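EmGH1 (Erythrobacter marinus, PDB 5Z87) probably hydrolyses beta-glucosides as a member of glycoside hydrolase family 3, with related xylosidase and arabinofuranosidase activities possible. Local coordinates at residues S179-I184 with S193-G198; G341-L346 with R370-R375; I417-N422 with A596-F601; V707-R712 with V741-G746. All coordinates share one frame; numbering follows the deposited sequence.

Contact 1. Residues S179-I184 with S193-G198; sequences SPNIDI and SEETWG
Asn181 carries the polar part of this contact, its side chain crossing that of Glu195 at about a right angle. With CG anti to the backbone N (chi1 177°), the amide reaches the segment 193-198, where Asn181 ND2 gives a hydrogen bond to Glu195 OE2 at 3.1 Å. The bond is bent, 138° at the hydrogen, and it meets the oxygen from above the carboxylate plane. The other end of the amide turns back on its own chain: Asn181 OD1 accepts from Asp183 N at 3.0 Å, closing an Asx turn, while the methyl CG2 of Thr196 lies 3.5 Å from Asn181 OD1. An alanine here would lose both bonds, and would probably leave Glu195 OE2 without this donor and the turn free to shift. The carbonyl of Asn181 faces the edge of the Trp197 ring near its plane. Two waters donate to that oxygen; one also donates to Asp183 O and accepts from Trp197 N, the other donates to Glu195 O and accepts from Trp197 NE1 at 3.1 Å. Asp183 CB rests 4.1 Å from Thr196 CG2, while the carboxylate, the reason for an aspartate here, hydrogen-bonds through OD2 to His234. At Ile184 the chain runs past Gly198 O, which comes 3.8 Å from Ile184 C; the backbone angles of Gly198 would jam a CB against the preceding carbonyl. Arg192, the salt-bridge partner of Glu195, and His234 both line the pocket that holds a bound dithiothreitol, consistent with a second shell behind the pocket in the TIM-barrel-type domain of family 3 glycoside hydrolases.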
loop_
_atom_site.group_PDB
_atom_site.type_symbol
_atom_site.label_atom_id
_atom_site.label_comp_id
_atom_site.label_asym_id
_atom_site.label_seq_id
_atom_site.Cartn_x
_atom_site.Cartn_y
_atom_site.Cartn_z
ATOM N N SER A 179 -17.698 -14.771 -14.563
ATOM C CA SER A 179 -17.323 -15.427 -13.318
ATOM C C SER A 179 -16.386 -16.559 -13.672
ATOM O O SER A 179 -16.429 -17.059 -14.802
ATOM C CB SER A 179 -18.558 -15.983 -12.576
ATOM O OG SER A 179 -19.455 -14.949 -12.214
ATOM N N PRO A 180 -15.528 -16.999 -12.735
ATOM C CA PRO A 180 -15.352 -16.510 -11.364
ATOM C C PRO A 180 -14.453 -15.272 -11.245
ATOM O O PRO A 180 -13.650 -14.967 -12.120
ATOM C CB PRO A 180 -14.689 -17.692 -10.665
ATOM C CG PRO A 180 -13.816 -18.300 -11.751
ATOM C CD PRO A 180 -14.611 -18.113 -13.040
ATOM N N ASN A 181 -14.617 -14.562 -10.137
ATOM C CA ASN A 181 -13.673 -13.536 -9.720
ATOM C C ASN A 181 -12.504 -14.251 -9.062
ATOM O O ASN A 181 -12.667 -14.884 -8.016
ATOM C CB ASN A 181 -14.371 -12.568 -8.768
ATOM C CG ASN A 181 -13.442 -11.485 -8.211
ATOM O OD1 ASN A 181 -12.299 -11.746 -7.821
ATOM N ND2 ASN A 181 -13.955 -10.259 -8.150
ATOM N N ILE A 182 -11.324 -14.178 -9.671
ATOM C CA ILE A 182 -10.182 -14.851 -9.081
ATOM C C ILE A 182 -9.094 -13.832 -8.767
ATOM O O ILE A 182 -7.899 -14.128 -8.861
ATOM C CB ILE A 182 -9.673 -15.982 -9.983
ATOM C CG1 ILE A 182 -9.346 -15.474 -11.387
ATOM C CG2 ILE A 182 -10.736 -17.069 -10.058
ATOM C CD1 ILE A 182 -8.857 -16.593 -12.326
ATOM N N ASP A 183 -9.512 -12.629 -8.376
ATOM C CA ASP A 183 -8.600 -11.647 -7.810
ATOM C C ASP A 183 -8.103 -12.115 -6.443
ATOM O O ASP A 183 -8.669 -13.016 -5.818
ATOM C CB ASP A 183 -9.293 -10.285 -7.681
ATOM C CG ASP A 183 -9.801 -9.755 -9.030
ATOM O OD1 ASP A 183 -9.030 -9.831 -10.016
ATOM O OD2 ASP A 183 -10.962 -9.277 -9.110
ATOM N N ILE A 184 -7.024 -11.490 -5.983
ATOM C CA ILE A 184 -6.401 -11.803 -4.703
ATOM C C ILE A 184 -6.789 -10.708 -3.727
ATOM O O ILE A 184 -6.594 -9.520 -4.013
ATOM C CB ILE A 184 -4.872 -11.892 -4.840
ATOM C CG1 ILE A 184 -4.495 -12.720 -6.075
ATOM C CG2 ILE A 184 -4.229 -12.438 -3.566
ATOM C CD1 ILE A 184 -4.897 -14.193 -5.977
ATOM N N SER A 193 -14.033 -7.357 -1.692
ATOM C CA SER A 193 -13.330 -8.476 -1.067
ATOM C C SER A 193 -14.160 -9.766 -1.068
ATOM O O SER A 193 -13.634 -10.851 -1.357
ATOM C CB SER A 193 -12.934 -8.111 0.367
ATOM O OG SER A 193 -12.071 -6.986 0.398
ATOM N N GLU A 194 -15.455 -9.668 -0.746
ATOM C CA GLU A 194 -16.272 -10.874 -0.591
ATOM C C GLU A 194 -16.378 -11.692 -1.877
ATOM O O GLU A 194 -16.664 -12.895 -1.812
ATOM C CB GLU A 194 -17.666 -10.483 -0.127
ATOM C CG GLU A 194 -18.416 -9.694 -1.191
ATOM C CD GLU A 194 -19.714 -9.117 -0.679
ATOM O OE1 GLU A 194 -20.780 -9.720 -0.915
ATOM O OE2 GLU A 194 -19.661 -8.059 -0.032
ATOM N N GLU A 195 -16.156 -11.072 -3.041
ATOM C CA GLU A 195 -16.238 -11.796 -4.300
ATOM C C GLU A 195 -15.051 -12.713 -4.542
ATOM O O GLU A 195 -15.116 -13.532 -5.473
ATOM C CB GLU A 195 -16.327 -10.833 -5.475
ATOM C CG GLU A 195 -17.376 -9.785 -5.347
ATOM C CD GLU A 195 -17.430 -8.937 -6.600
ATOM O OE1 GLU A 195 -17.984 -7.814 -6.530
ATOM O OE2 GLU A 195 -16.888 -9.404 -7.640
ATOM N N THR A 196 -13.979 -12.587 -3.750
ATOM C CA THR A 196 -12.750 -13.330 -3.969
ATOM C C THR A 196 -12.697 -14.543 -3.059
ATOM O O THR A 196 -13.489 -14.690 -2.131
ATOM C CB THR A 196 -11.515 -12.459 -3.705
ATOM O OG1 THR A 196 -11.352 -12.279 -2.283
ATOM C CG2 THR A 196 -11.641 -11.141 -4.402
ATOM N N TRP A 197 -11.706 -15.392 -3.316
ATOM C CA TRP A 197 -11.449 -16.572 -2.508
ATOM C C TRP A 197 -10.292 -16.364 -1.535
ATOM O O TRP A 197 -9.678 -17.330 -1.078
ATOM C CB TRP A 197 -11.225 -17.777 -3.428
ATOM C CG TRP A 197 -12.522 -18.075 -4.173
ATOM C CD1 TRP A 197 -13.059 -17.345 -5.193
ATOM C CD2 TRP A 197 -13.478 -19.112 -3.882
ATOM N NE1 TRP A 197 -14.267 -17.873 -5.574
ATOM C CE2 TRP A 197 -14.542 -18.966 -4.795
ATOM C CE3 TRP A 197 -13.519 -20.169 -2.958
ATOM C CZ2 TRP A 197 -15.645 -19.834 -4.808
ATOM C CZ3 TRP A 197 -14.606 -21.033 -2.982
ATOM C CH2 TRP A 197 -15.655 -20.857 -3.898
ATOM N N GLY A 198 -9.998 -15.127 -1.191
ATOM C CA GLY A 198 -9.070 -14.866 -0.119
ATOM C C GLY A 198 -7.762 -14.288 -0.608
ATOM O O GLY A 198 -7.644 -13.781 -1.727
HETATM O O HOH W 1 -10.653 -14.885 -6.020
HETATM O O HOH W 2 -15.184 -15.601 -7.418
#

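Contact 2. Residues G341-L346 with R370-R375; sequences GVDIEL and RRAAER
Asp343 meets Ala372 and Arg375 on one side of the helix 366-382, and its side chain can be followed outward atom by atom. Its CB rests against the methyl of Ala372, the two CB atoms 4.0 Å apart; a residue as small as alanine lets the loop come this near, with the CA atoms of Asp343 and Ala372 only 4.5 Å apart. Asp343 CG then lies 3.5 Å from Arg375 CD. At the tip, Asp343 OD1 takes a hydrogen bond from Arg375 NH1 at 2.7 Å, the core of a salt bridge. Asp343 OD1 accepts through its syn lone pair and sits in the guanidinium plane, although the two flat groups are turned 64° apart. The loop thus tied links helix 330-340 to strand 345-346, an alpha-to-beta connection in the barrel-like N-terminal domain, and the partner helix packs beside it. Asp343 OD2 is gripped from elsewhere by Arg301 and the backbone N of Val310, which probably holds the carboxylate's rotation fixed. One face of the Arg375 guanidinium is covered by Arg371 CG, 3.7 Å above its plane. Beyond, Arg371 bends at chi3 (67°) to bring NH2 to 3.9 Å from the CA of Gly341, at whose backbone angles a CB would be jammed against the preceding carbonyl O.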
loop_
_atom_site.group_PDB
_atom_site.type_symbol
_atom_site.label_atom_id
_atom_site.label_comp_id
_atom_site.label_asym_id
_atom_site.label_seq_id
_atom_site.Cartn_x
_atom_site.Cartn_y
_atom_site.Cartn_z
ATOM N N GLY A 341 -5.605 -6.695 -27.358
ATOM C CA GLY A 341 -6.116 -8.044 -27.277
ATOM C C GLY A 341 -7.469 -8.209 -26.611
ATOM O O GLY A 341 -7.820 -9.324 -26.218
ATOM N N VAL A 342 -8.229 -7.124 -26.467
ATOM C CA VAL A 342 -9.633 -7.220 -26.076
ATOM C C VAL A 342 -10.460 -7.566 -27.315
ATOM O O VAL A 342 -10.463 -6.817 -28.298
ATOM C CB VAL A 342 -10.131 -5.912 -25.448
ATOM C CG1 VAL A 342 -11.598 -6.055 -25.075
ATOM C CG2 VAL A 342 -9.271 -5.507 -24.241
ATOM N N ASP A 343 -11.189 -8.681 -27.255
ATOM C CA ASP A 343 -11.917 -9.203 -28.406
ATOM C C ASP A 343 -13.355 -8.709 -28.478
ATOM O O ASP A 343 -13.850 -8.442 -29.575
ATOM C CB ASP A 343 -11.914 -10.738 -28.389
ATOM C CG ASP A 343 -10.522 -11.312 -28.403
ATOM O OD1 ASP A 343 -9.705 -10.840 -29.230
ATOM O OD2 ASP A 343 -10.240 -12.226 -27.591
ATOM N N ILE A 344 -14.047 -8.590 -27.345
ATOM C CA ILE A 344 -15.445 -8.189 -27.344
ATOM C C ILE A 344 -15.661 -7.145 -26.257
ATOM O O ILE A 344 -15.179 -7.297 -25.130
ATOM C CB ILE A 344 -16.392 -9.398 -27.171
ATOM C CG1 ILE A 344 -17.843 -8.934 -27.064
ATOM C CG2 ILE A 344 -16.002 -10.237 -25.986
ATOM C CD1 ILE A 344 -18.851 -10.021 -27.390
ATOM N N GLU A 345 -16.370 -6.077 -26.605
ATOM C CA GLU A 345 -16.561 -4.939 -25.729
ATOM C C GLU A 345 -17.902 -5.058 -25.012
ATOM O O GLU A 345 -18.961 -5.083 -25.647
ATOM C CB GLU A 345 -16.490 -3.634 -26.513
ATOM C CG GLU A 345 -16.894 -2.455 -25.687
ATOM C CD GLU A 345 -16.975 -1.204 -26.502
ATOM O OE1 GLU A 345 -16.501 -0.153 -26.026
ATOM O OE2 GLU A 345 -17.493 -1.281 -27.636
ATOM N N LEU A 346 -17.844 -5.143 -23.693
ATOM C CA LEU A 346 -19.025 -5.099 -22.844
ATOM C C LEU A 346 -19.358 -3.632 -22.602
ATOM O O LEU A 346 -18.676 -2.945 -21.838
ATOM C CB LEU A 346 -18.755 -5.848 -21.547
ATOM C CG LEU A 346 -19.820 -5.711 -20.473
ATOM C CD1 LEU A 346 -21.122 -6.360 -20.926
ATOM C CD2 LEU A 346 -19.301 -6.346 -19.183
ATOM N N ARG A 370 -10.773 -9.449 -37.621
ATOM C CA ARG A 370 -10.884 -10.877 -37.909
ATOM C C ARG A 370 -10.286 -11.725 -36.787
ATOM O O ARG A 370 -10.836 -12.782 -36.440
ATOM C CB ARG A 370 -10.208 -11.175 -39.256
ATOM C CG ARG A 370 -9.770 -12.618 -39.489
ATOM C CD ARG A 370 -10.956 -13.533 -39.616
ATOM N NE ARG A 370 -10.602 -14.952 -39.739
ATOM C CZ ARG A 370 -10.687 -15.641 -40.880
ATOM N NH1 ARG A 370 -11.092 -15.030 -41.990
ATOM N NH2 ARG A 370 -10.364 -16.934 -40.914
ATOM N N ARG A 371 -9.158 -11.287 -36.213
ATOM C CA ARG A 371 -8.594 -11.995 -35.064
ATOM C C ARG A 371 -9.602 -12.061 -33.920
ATOM O O ARG A 371 -9.845 -13.129 -33.343
ATOM C CB ARG A 371 -7.297 -11.313 -34.610
ATOM C CG ARG A 371 -6.575 -12.059 -33.481
ATOM C CD ARG A 371 -5.332 -11.294 -33.000
ATOM N NE ARG A 371 -5.657 -10.030 -32.328
ATOM C CZ ARG A 371 -4.773 -9.288 -31.662
ATOM N NH1 ARG A 371 -3.501 -9.674 -31.569
ATOM N NH2 ARG A 371 -5.157 -8.159 -31.086
ATOM N N ALA A 372 -10.237 -10.933 -33.610
ATOM C CA ALA A 372 -11.188 -10.909 -32.507
ATOM C C ALA A 372 -12.445 -11.714 -32.838
ATOM O O ALA A 372 -12.863 -12.580 -32.055
ATOM C CB ALA A 372 -11.533 -9.460 -32.157
ATOM N N ALA A 373 -13.051 -11.466 -34.007
ATOM C CA ALA A 373 -14.302 -12.152 -34.340
ATOM C C ALA A 373 -14.117 -13.663 -34.432
ATOM O O ALA A 373 -15.042 -14.423 -34.125
ATOM C CB ALA A 373 -14.887 -11.604 -35.639
ATOM N N GLU A 374 -12.930 -14.128 -34.818
ATOM C CA GLU A 374 -12.760 -15.565 -34.943
ATOM C C GLU A 374 -12.704 -16.227 -33.572
ATOM O O GLU A 374 -13.250 -17.320 -33.391
ATOM C CB GLU A 374 -11.514 -15.897 -35.776
ATOM C CG GLU A 374 -11.466 -17.377 -36.149
ATOM C CD GLU A 374 -10.336 -17.738 -37.103
ATOM O OE1 GLU A 374 -10.067 -16.949 -38.045
ATOM O OE2 GLU A 374 -9.724 -18.817 -36.898
ATOM N N ARG A 375 -12.059 -15.574 -32.592
ATOM C CA ARG A 375 -12.059 -16.083 -31.220
ATOM C C ARG A 375 -13.481 -16.220 -30.699
ATOM O O ARG A 375 -13.860 -17.260 -30.141
ATOM C CB ARG A 375 -11.252 -15.151 -30.304
ATOM C CG ARG A 375 -9.762 -15.210 -30.514
ATOM C CD ARG A 375 -9.107 -13.867 -30.280
ATOM N NE ARG A 375 -7.655 -13.994 -30.276
ATOM C CZ ARG A 375 -6.809 -13.019 -29.957
ATOM N NH1 ARG A 375 -7.258 -11.821 -29.609
ATOM N NH2 ARG A 375 -5.506 -13.248 -29.993
#

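Contact 3. Residues I417-N422 with A596-F601; sequences IVLLQN and AILDAF
Leu419 and Leu598 make an apolar centre on one face of the paired strands, with Leu419 CD1 3.6 Å from Leu598 CD2. Ile417 extends that patch, its CG2 against Leu598 CB and its CG1 4.2 Å from Ala600 CB; Ile417 and Leu598 also pack on helix 607-615, through Ile611, Ile614 and Leu615. On the other face Leu420 lies over Asp599 CB and sets CD1 3.8 Å from Ile597 CG2. Leu420 can reach there because the register slips by one residue between Leu419 and Gln421, a beta bulge. Around these side chains runs the backbone ladder: Val418 and Asp599 exchange two bonds, Asp599 N to Val418 O being the shorter at 2.7 Å, and Leu420 N and Gln421 O continue it to Ile597. Nearer the polar end, Gln421 lies alongside Ile597, its CD 3.6 Å from Ile597 CD1, so the isoleucine flanks the amide while Tyr660 and the carbonyls of Cys594 and Ala591 bind its polar atoms. Asn422 turns OD1 to the N of Leu427, and Asp599 OD1 accepts from His581. Strand 418-422 is an edge strand, running antiparallel to 596-601 in an otherwise parallel sheet, as in the alpha/beta C-terminal domain of family 3 enzymes.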
loop_
_atom_site.group_PDB
_atom_site.type_symbol
_atom_site.label_atom_id
_atom_site.label_comp_id
_atom_site.label_asym_id
_atom_site.label_seq_id
_atom_site.Cartn_x
_atom_site.Cartn_y
_atom_site.Cartn_z
ATOM N N ILE A 417 -18.907 -22.111 7.771
ATOM C CA ILE A 417 -18.943 -21.232 8.935
ATOM C C ILE A 417 -17.737 -21.509 9.829
ATOM O O ILE A 417 -17.379 -22.665 10.090
ATOM C CB ILE A 417 -20.279 -21.383 9.674
ATOM C CG1 ILE A 417 -21.422 -20.970 8.744
ATOM C CG2 ILE A 417 -20.303 -20.505 10.901
ATOM C CD1 ILE A 417 -22.785 -21.393 9.215
ATOM N N VAL A 418 -17.072 -20.436 10.259
ATOM C CA VAL A 418 -15.814 -20.509 10.996
ATOM C C VAL A 418 -16.088 -20.251 12.471
ATOM O O VAL A 418 -16.734 -19.255 12.824
ATOM C CB VAL A 418 -14.795 -19.483 10.465
ATOM C CG1 VAL A 418 -13.489 -19.536 11.300
ATOM C CG2 VAL A 418 -14.537 -19.676 8.972
ATOM N N LEU A 419 -15.593 -21.145 13.324
ATOM C CA LEU A 419 -15.558 -20.928 14.766
ATOM C C LEU A 419 -14.292 -20.132 15.070
ATOM O O LEU A 419 -13.191 -20.686 15.094
ATOM C CB LEU A 419 -15.580 -22.259 15.517
ATOM C CG LEU A 419 -15.639 -22.157 17.050
ATOM C CD1 LEU A 419 -16.823 -21.285 17.484
ATOM C CD2 LEU A 419 -15.714 -23.533 17.737
ATOM N N LEU A 420 -14.448 -18.825 15.308
ATOM C CA LEU A 420 -13.294 -17.954 15.525
ATOM C C LEU A 420 -12.705 -18.137 16.920
ATOM O O LEU A 420 -11.481 -18.233 17.074
ATOM C CB LEU A 420 -13.676 -16.486 15.318
ATOM C CG LEU A 420 -13.976 -15.984 13.908
ATOM C CD1 LEU A 420 -14.291 -14.507 13.958
ATOM C CD2 LEU A 420 -12.810 -16.246 12.969
ATOM N N GLN A 421 -13.557 -18.148 17.949
ATOM C CA GLN A 421 -13.114 -18.374 19.319
ATOM C C GLN A 421 -14.252 -18.983 20.129
ATOM O O GLN A 421 -15.432 -18.728 19.868
ATOM C CB GLN A 421 -12.626 -17.083 19.988
ATOM C CG GLN A 421 -13.619 -15.954 19.980
ATOM C CD GLN A 421 -12.949 -14.619 20.235
ATOM O OE1 GLN A 421 -12.048 -14.230 19.507
ATOM N NE2 GLN A 421 -13.379 -13.917 21.279
ATOM N N ASN A 422 -13.880 -19.786 21.122
ATOM C CA ASN A 422 -14.838 -20.495 21.943
ATOM C C ASN A 422 -14.335 -20.529 23.385
ATOM O O ASN A 422 -14.166 -21.585 23.984
ATOM C CB ASN A 422 -15.070 -21.906 21.408
ATOM C CG ASN A 422 -16.351 -22.526 21.948
ATOM O OD1 ASN A 422 -17.239 -21.818 22.427
ATOM N ND2 ASN A 422 -16.448 -23.845 21.878
ATOM N N ALA A 596 -17.476 -16.448 22.445
ATOM C CA ALA A 596 -17.740 -17.384 21.353
ATOM C C ALA A 596 -18.219 -16.609 20.140
ATOM O O ALA A 596 -19.202 -15.866 20.225
ATOM C CB ALA A 596 -18.779 -18.438 21.751
ATOM N N ILE A 597 -17.519 -16.763 19.022
ATOM C CA ILE A 597 -17.826 -16.025 17.801
ATOM C C ILE A 597 -17.813 -16.989 16.625
ATOM O O ILE A 597 -16.831 -17.715 16.420
ATOM C CB ILE A 597 -16.837 -14.870 17.552
ATOM C CG1 ILE A 597 -16.773 -13.950 18.771
ATOM C CG2 ILE A 597 -17.250 -14.080 16.320
ATOM C CD1 ILE A 597 -15.714 -12.902 18.674
ATOM N N LEU A 598 -18.911 -17.010 15.876
ATOM C CA LEU A 598 -18.988 -17.676 14.583
ATOM C C LEU A 598 -18.809 -16.626 13.498
ATOM O O LEU A 598 -19.348 -15.520 13.602
ATOM C CB LEU A 598 -20.340 -18.372 14.399
ATOM C CG LEU A 598 -20.610 -19.581 15.287
ATOM C CD1 LEU A 598 -21.942 -20.211 14.937
ATOM C CD2 LEU A 598 -19.492 -20.585 15.114
ATOM N N ASP A 599 -18.048 -16.958 12.459
ATOM C CA ASP A 599 -17.901 -16.071 11.311
ATOM C C ASP A 599 -18.564 -16.741 10.117
ATOM O O ASP A 599 -18.063 -17.747 9.604
ATOM C CB ASP A 599 -16.438 -15.743 11.023
ATOM C CG ASP A 599 -16.286 -14.453 10.222
ATOM O OD1 ASP A 599 -17.243 -14.083 9.484
ATOM O OD2 ASP A 599 -15.218 -13.804 10.340
ATOM N N ALA A 600 -19.695 -16.189 9.683
ATOM C CA ALA A 600 -20.476 -16.815 8.628
ATOM C C ALA A 600 -20.323 -16.114 7.291
ATOM O O ALA A 600 -20.837 -16.616 6.286
ATOM C CB ALA A 600 -21.964 -16.862 9.019
ATOM N N PHE A 601 -19.624 -14.980 7.263
ATOM C CA PHE A 601 -19.549 -14.147 6.077
ATOM C C PHE A 601 -20.962 -13.922 5.533
ATOM O O PHE A 601 -21.784 -13.292 6.211
ATOM C CB PHE A 601 -18.561 -14.780 5.081
ATOM C CG PHE A 601 -17.114 -14.461 5.420
ATOM C CD1 PHE A 601 -16.550 -13.246 5.035
ATOM C CD2 PHE A 601 -16.353 -15.327 6.193
ATOM C CE1 PHE A 601 -15.239 -12.928 5.364
ATOM C CE2 PHE A 601 -15.041 -15.017 6.537
ATOM C CZ PHE A 601 -14.476 -13.816 6.113
#

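Contact 4. Residues V707-R712 with V741-G746; sequences VQLYIR and VQFELG
Phe743 is a broad bump that fits between Val707 and Leu709 on the opposing strand. One face of its ring lies over Leu709 CB, a CH-pi contact of 4.2 Å to the centroid, only 3° off the ring normal, so that the aliphatic group sits squarely over the middle. At the ring edge, near its plane, Val707 CG1 closes the other wall, 3.8 Å from Phe743 CZ. Leu709, with CG anti to its own amide nitrogen (chi1 -171°), sends CD2 past the root of the phenylalanine, 3.8 Å from Phe743 CB, and on toward Leu745. There the two leucines meet tip to tip, Leu709 CD2 to Leu745 CD1 at 3.7 Å. This same Leu745 methyl drops into the dip beside Ile711, 3.9 Å from Ile711 CG2, the two side chains sliding past one another. The strands belong to facing sheets of the fibronectin type III-like beta sandwich; their axes come within 9.4 Å and diverge by 27°, and no hydrogen bond joins them. Replacing Phe743 by an alanine would remove the ring and would probably open a gap over Leu709 CB, with Val707 CG1 left without its aromatic neighbour. At one end Val707 and Val741 reach toward each other, CG2 to CG2 at 4.1 Å, a small pair suited to the closer spacing of the strands here. Val741 leans also on Gln729 and Val731 of strand 724-733, while Leu709 and Ile711 rest on Ile768 and Ile766 of strand 764-771.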
loop_
_atom_site.group_PDB
_atom_site.type_symbol
_atom_site.label_atom_id
_atom_site.label_comp_id
_atom_site.label_asym_id
_atom_site.label_seq_id
_atom_site.Cartn_x
_atom_site.Cartn_y
_atom_site.Cartn_z
ATOM N N VAL A 707 -5.964 -29.905 7.285
ATOM C CA VAL A 707 -4.518 -30.067 7.365
ATOM C C VAL A 707 -3.862 -29.188 6.308
ATOM O O VAL A 707 -4.237 -29.237 5.130
ATOM C CB VAL A 707 -4.166 -31.548 7.170
ATOM C CG1 VAL A 707 -2.676 -31.763 7.049
ATOM C CG2 VAL A 707 -4.746 -32.367 8.313
ATOM N N GLN A 708 -2.881 -28.374 6.712
ATOM C CA GLN A 708 -2.326 -27.335 5.845
ATOM C C GLN A 708 -0.820 -27.502 5.681
ATOM O O GLN A 708 -0.088 -27.634 6.668
ATOM C CB GLN A 708 -2.659 -25.941 6.394
ATOM C CG GLN A 708 -4.158 -25.698 6.486
ATOM C CD GLN A 708 -4.544 -24.457 7.280
ATOM O OE1 GLN A 708 -3.853 -23.429 7.267
ATOM N NE2 GLN A 708 -5.661 -24.553 7.982
ATOM N N LEU A 709 -0.361 -27.468 4.429
ATOM C CA LEU A 709 1.050 -27.616 4.083
ATOM C C LEU A 709 1.601 -26.297 3.535
ATOM O O LEU A 709 0.949 -25.632 2.728
ATOM C CB LEU A 709 1.232 -28.736 3.056
ATOM C CG LEU A 709 2.667 -29.192 2.731
ATOM C CD1 LEU A 709 3.229 -30.067 3.839
ATOM C CD2 LEU A 709 2.697 -29.939 1.414
ATOM N N TYR A 710 2.801 -25.919 3.989
ATOM C CA TYR A 710 3.468 -24.687 3.584
ATOM C C TYR A 710 4.936 -24.979 3.325
ATOM O O TYR A 710 5.495 -25.957 3.833
ATOM C CB TYR A 710 3.389 -23.590 4.661
ATOM C CG TYR A 710 2.006 -23.184 5.096
ATOM C CD1 TYR A 710 1.282 -23.961 6.000
ATOM C CD2 TYR A 710 1.431 -21.991 4.643
ATOM C CE1 TYR A 710 -0.008 -23.568 6.417
ATOM C CE2 TYR A 710 0.159 -21.590 5.057
ATOM C CZ TYR A 710 -0.556 -22.390 5.948
ATOM O OH TYR A 710 -1.817 -22.012 6.357
ATOM N N ILE A 711 5.578 -24.106 2.546
ATOM C CA ILE A 711 7.013 -24.221 2.326
ATOM C C ILE A 711 7.671 -22.858 2.479
ATOM O O ILE A 711 7.033 -21.810 2.364
ATOM C CB ILE A 711 7.367 -24.812 0.942
ATOM C CG1 ILE A 711 6.982 -23.827 -0.160
ATOM C CG2 ILE A 711 6.696 -26.185 0.735
ATOM C CD1 ILE A 711 7.896 -23.865 -1.344
ATOM N N ARG A 712 8.974 -22.892 2.747
ATOM C CA ARG A 712 9.826 -21.709 2.717
ATOM C C ARG A 712 11.081 -22.057 1.931
ATOM O O ARG A 712 11.779 -23.018 2.264
ATOM C CB ARG A 712 10.180 -21.236 4.136
ATOM C CG ARG A 712 11.487 -20.433 4.268
ATOM C CD ARG A 712 11.399 -19.039 3.649
ATOM N NE ARG A 712 12.615 -18.248 3.886
ATOM C CZ ARG A 712 12.899 -17.099 3.277
ATOM N NH1 ARG A 712 14.028 -16.455 3.556
ATOM N NH2 ARG A 712 12.055 -16.588 2.403
ATOM N N VAL A 741 -2.336 -37.973 6.344
ATOM C CA VAL A 741 -2.622 -37.244 5.111
ATOM C C VAL A 741 -1.382 -37.233 4.230
ATOM O O VAL A 741 -0.264 -37.004 4.705
ATOM C CB VAL A 741 -3.094 -35.818 5.425
ATOM C CG1 VAL A 741 -3.316 -35.039 4.149
ATOM C CG2 VAL A 741 -4.368 -35.871 6.213
ATOM N N GLN A 742 -1.568 -37.498 2.940
ATOM C CA GLN A 742 -0.463 -37.570 1.993
ATOM C C GLN A 742 -0.494 -36.349 1.086
ATOM O O GLN A 742 -1.549 -35.998 0.547
ATOM C CB GLN A 742 -0.539 -38.856 1.166
ATOM C CG GLN A 742 -0.444 -40.127 2.006
ATOM C CD GLN A 742 0.983 -40.445 2.409
ATOM O OE1 GLN A 742 1.937 -39.948 1.811
ATOM N NE2 GLN A 742 1.139 -41.282 3.425
ATOM N N PHE A 743 0.654 -35.693 0.938
ATOM C CA PHE A 743 0.832 -34.618 -0.026
ATOM C C PHE A 743 1.970 -34.967 -0.980
ATOM O O PHE A 743 2.860 -35.768 -0.667
ATOM C CB PHE A 743 1.156 -33.282 0.660
ATOM C CG PHE A 743 0.093 -32.793 1.601
ATOM C CD1 PHE A 743 -0.999 -32.097 1.126
ATOM C CD2 PHE A 743 0.209 -32.997 2.964
ATOM C CE1 PHE A 743 -1.979 -31.625 1.993
ATOM C CE2 PHE A 743 -0.761 -32.531 3.831
ATOM C CZ PHE A 743 -1.858 -31.842 3.341
ATOM N N GLU A 744 1.970 -34.325 -2.139
ATOM C CA GLU A 744 3.099 -34.474 -3.049
ATOM C C GLU A 744 3.473 -33.107 -3.596
ATOM O O GLU A 744 2.609 -32.372 -4.083
ATOM C CB GLU A 744 2.789 -35.452 -4.195
ATOM C CG GLU A 744 4.057 -35.983 -4.876
ATOM C CD GLU A 744 3.797 -37.079 -5.906
ATOM O OE1 GLU A 744 3.823 -36.772 -7.113
ATOM O OE2 GLU A 744 3.585 -38.248 -5.511
ATOM N N LEU A 745 4.758 -32.776 -3.511
ATOM C CA LEU A 745 5.284 -31.505 -3.979
ATOM C C LEU A 745 6.241 -31.736 -5.139
ATOM O O LEU A 745 6.850 -32.804 -5.259
ATOM C CB LEU A 745 5.999 -30.771 -2.839
ATOM C CG LEU A 745 5.041 -30.314 -1.748
ATOM C CD1 LEU A 745 5.813 -29.738 -0.589
ATOM C CD2 LEU A 745 4.111 -29.292 -2.335
ATOM N N GLY A 746 6.377 -30.728 -5.995
ATOM C CA GLY A 746 7.303 -30.806 -7.101
ATOM C C GLY A 746 7.923 -29.476 -7.485
ATOM O O GLY A 746 7.815 -28.473 -6.766
#

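All four contacts are largely buried, yet they differ in depth and chemistry. Contact 1 lies about 3 Å from the centre of the chain and works through polar groups and waters; contacts 2, 3 and 4 sit 20 to 25 Å out. Contacts 1 and 2 share the N-terminal domain range, where loops meet a loop or a helix through polar and charged side chains. Contact 3 belongs to the C-terminal sheet and is held chiefly by backbone bonds within one sheet, whereas contact 4 joins two sheets by apolar side chains alone. Contacts 2 and 3 lie on opposite sides of the centre, 46 Å apart between centres.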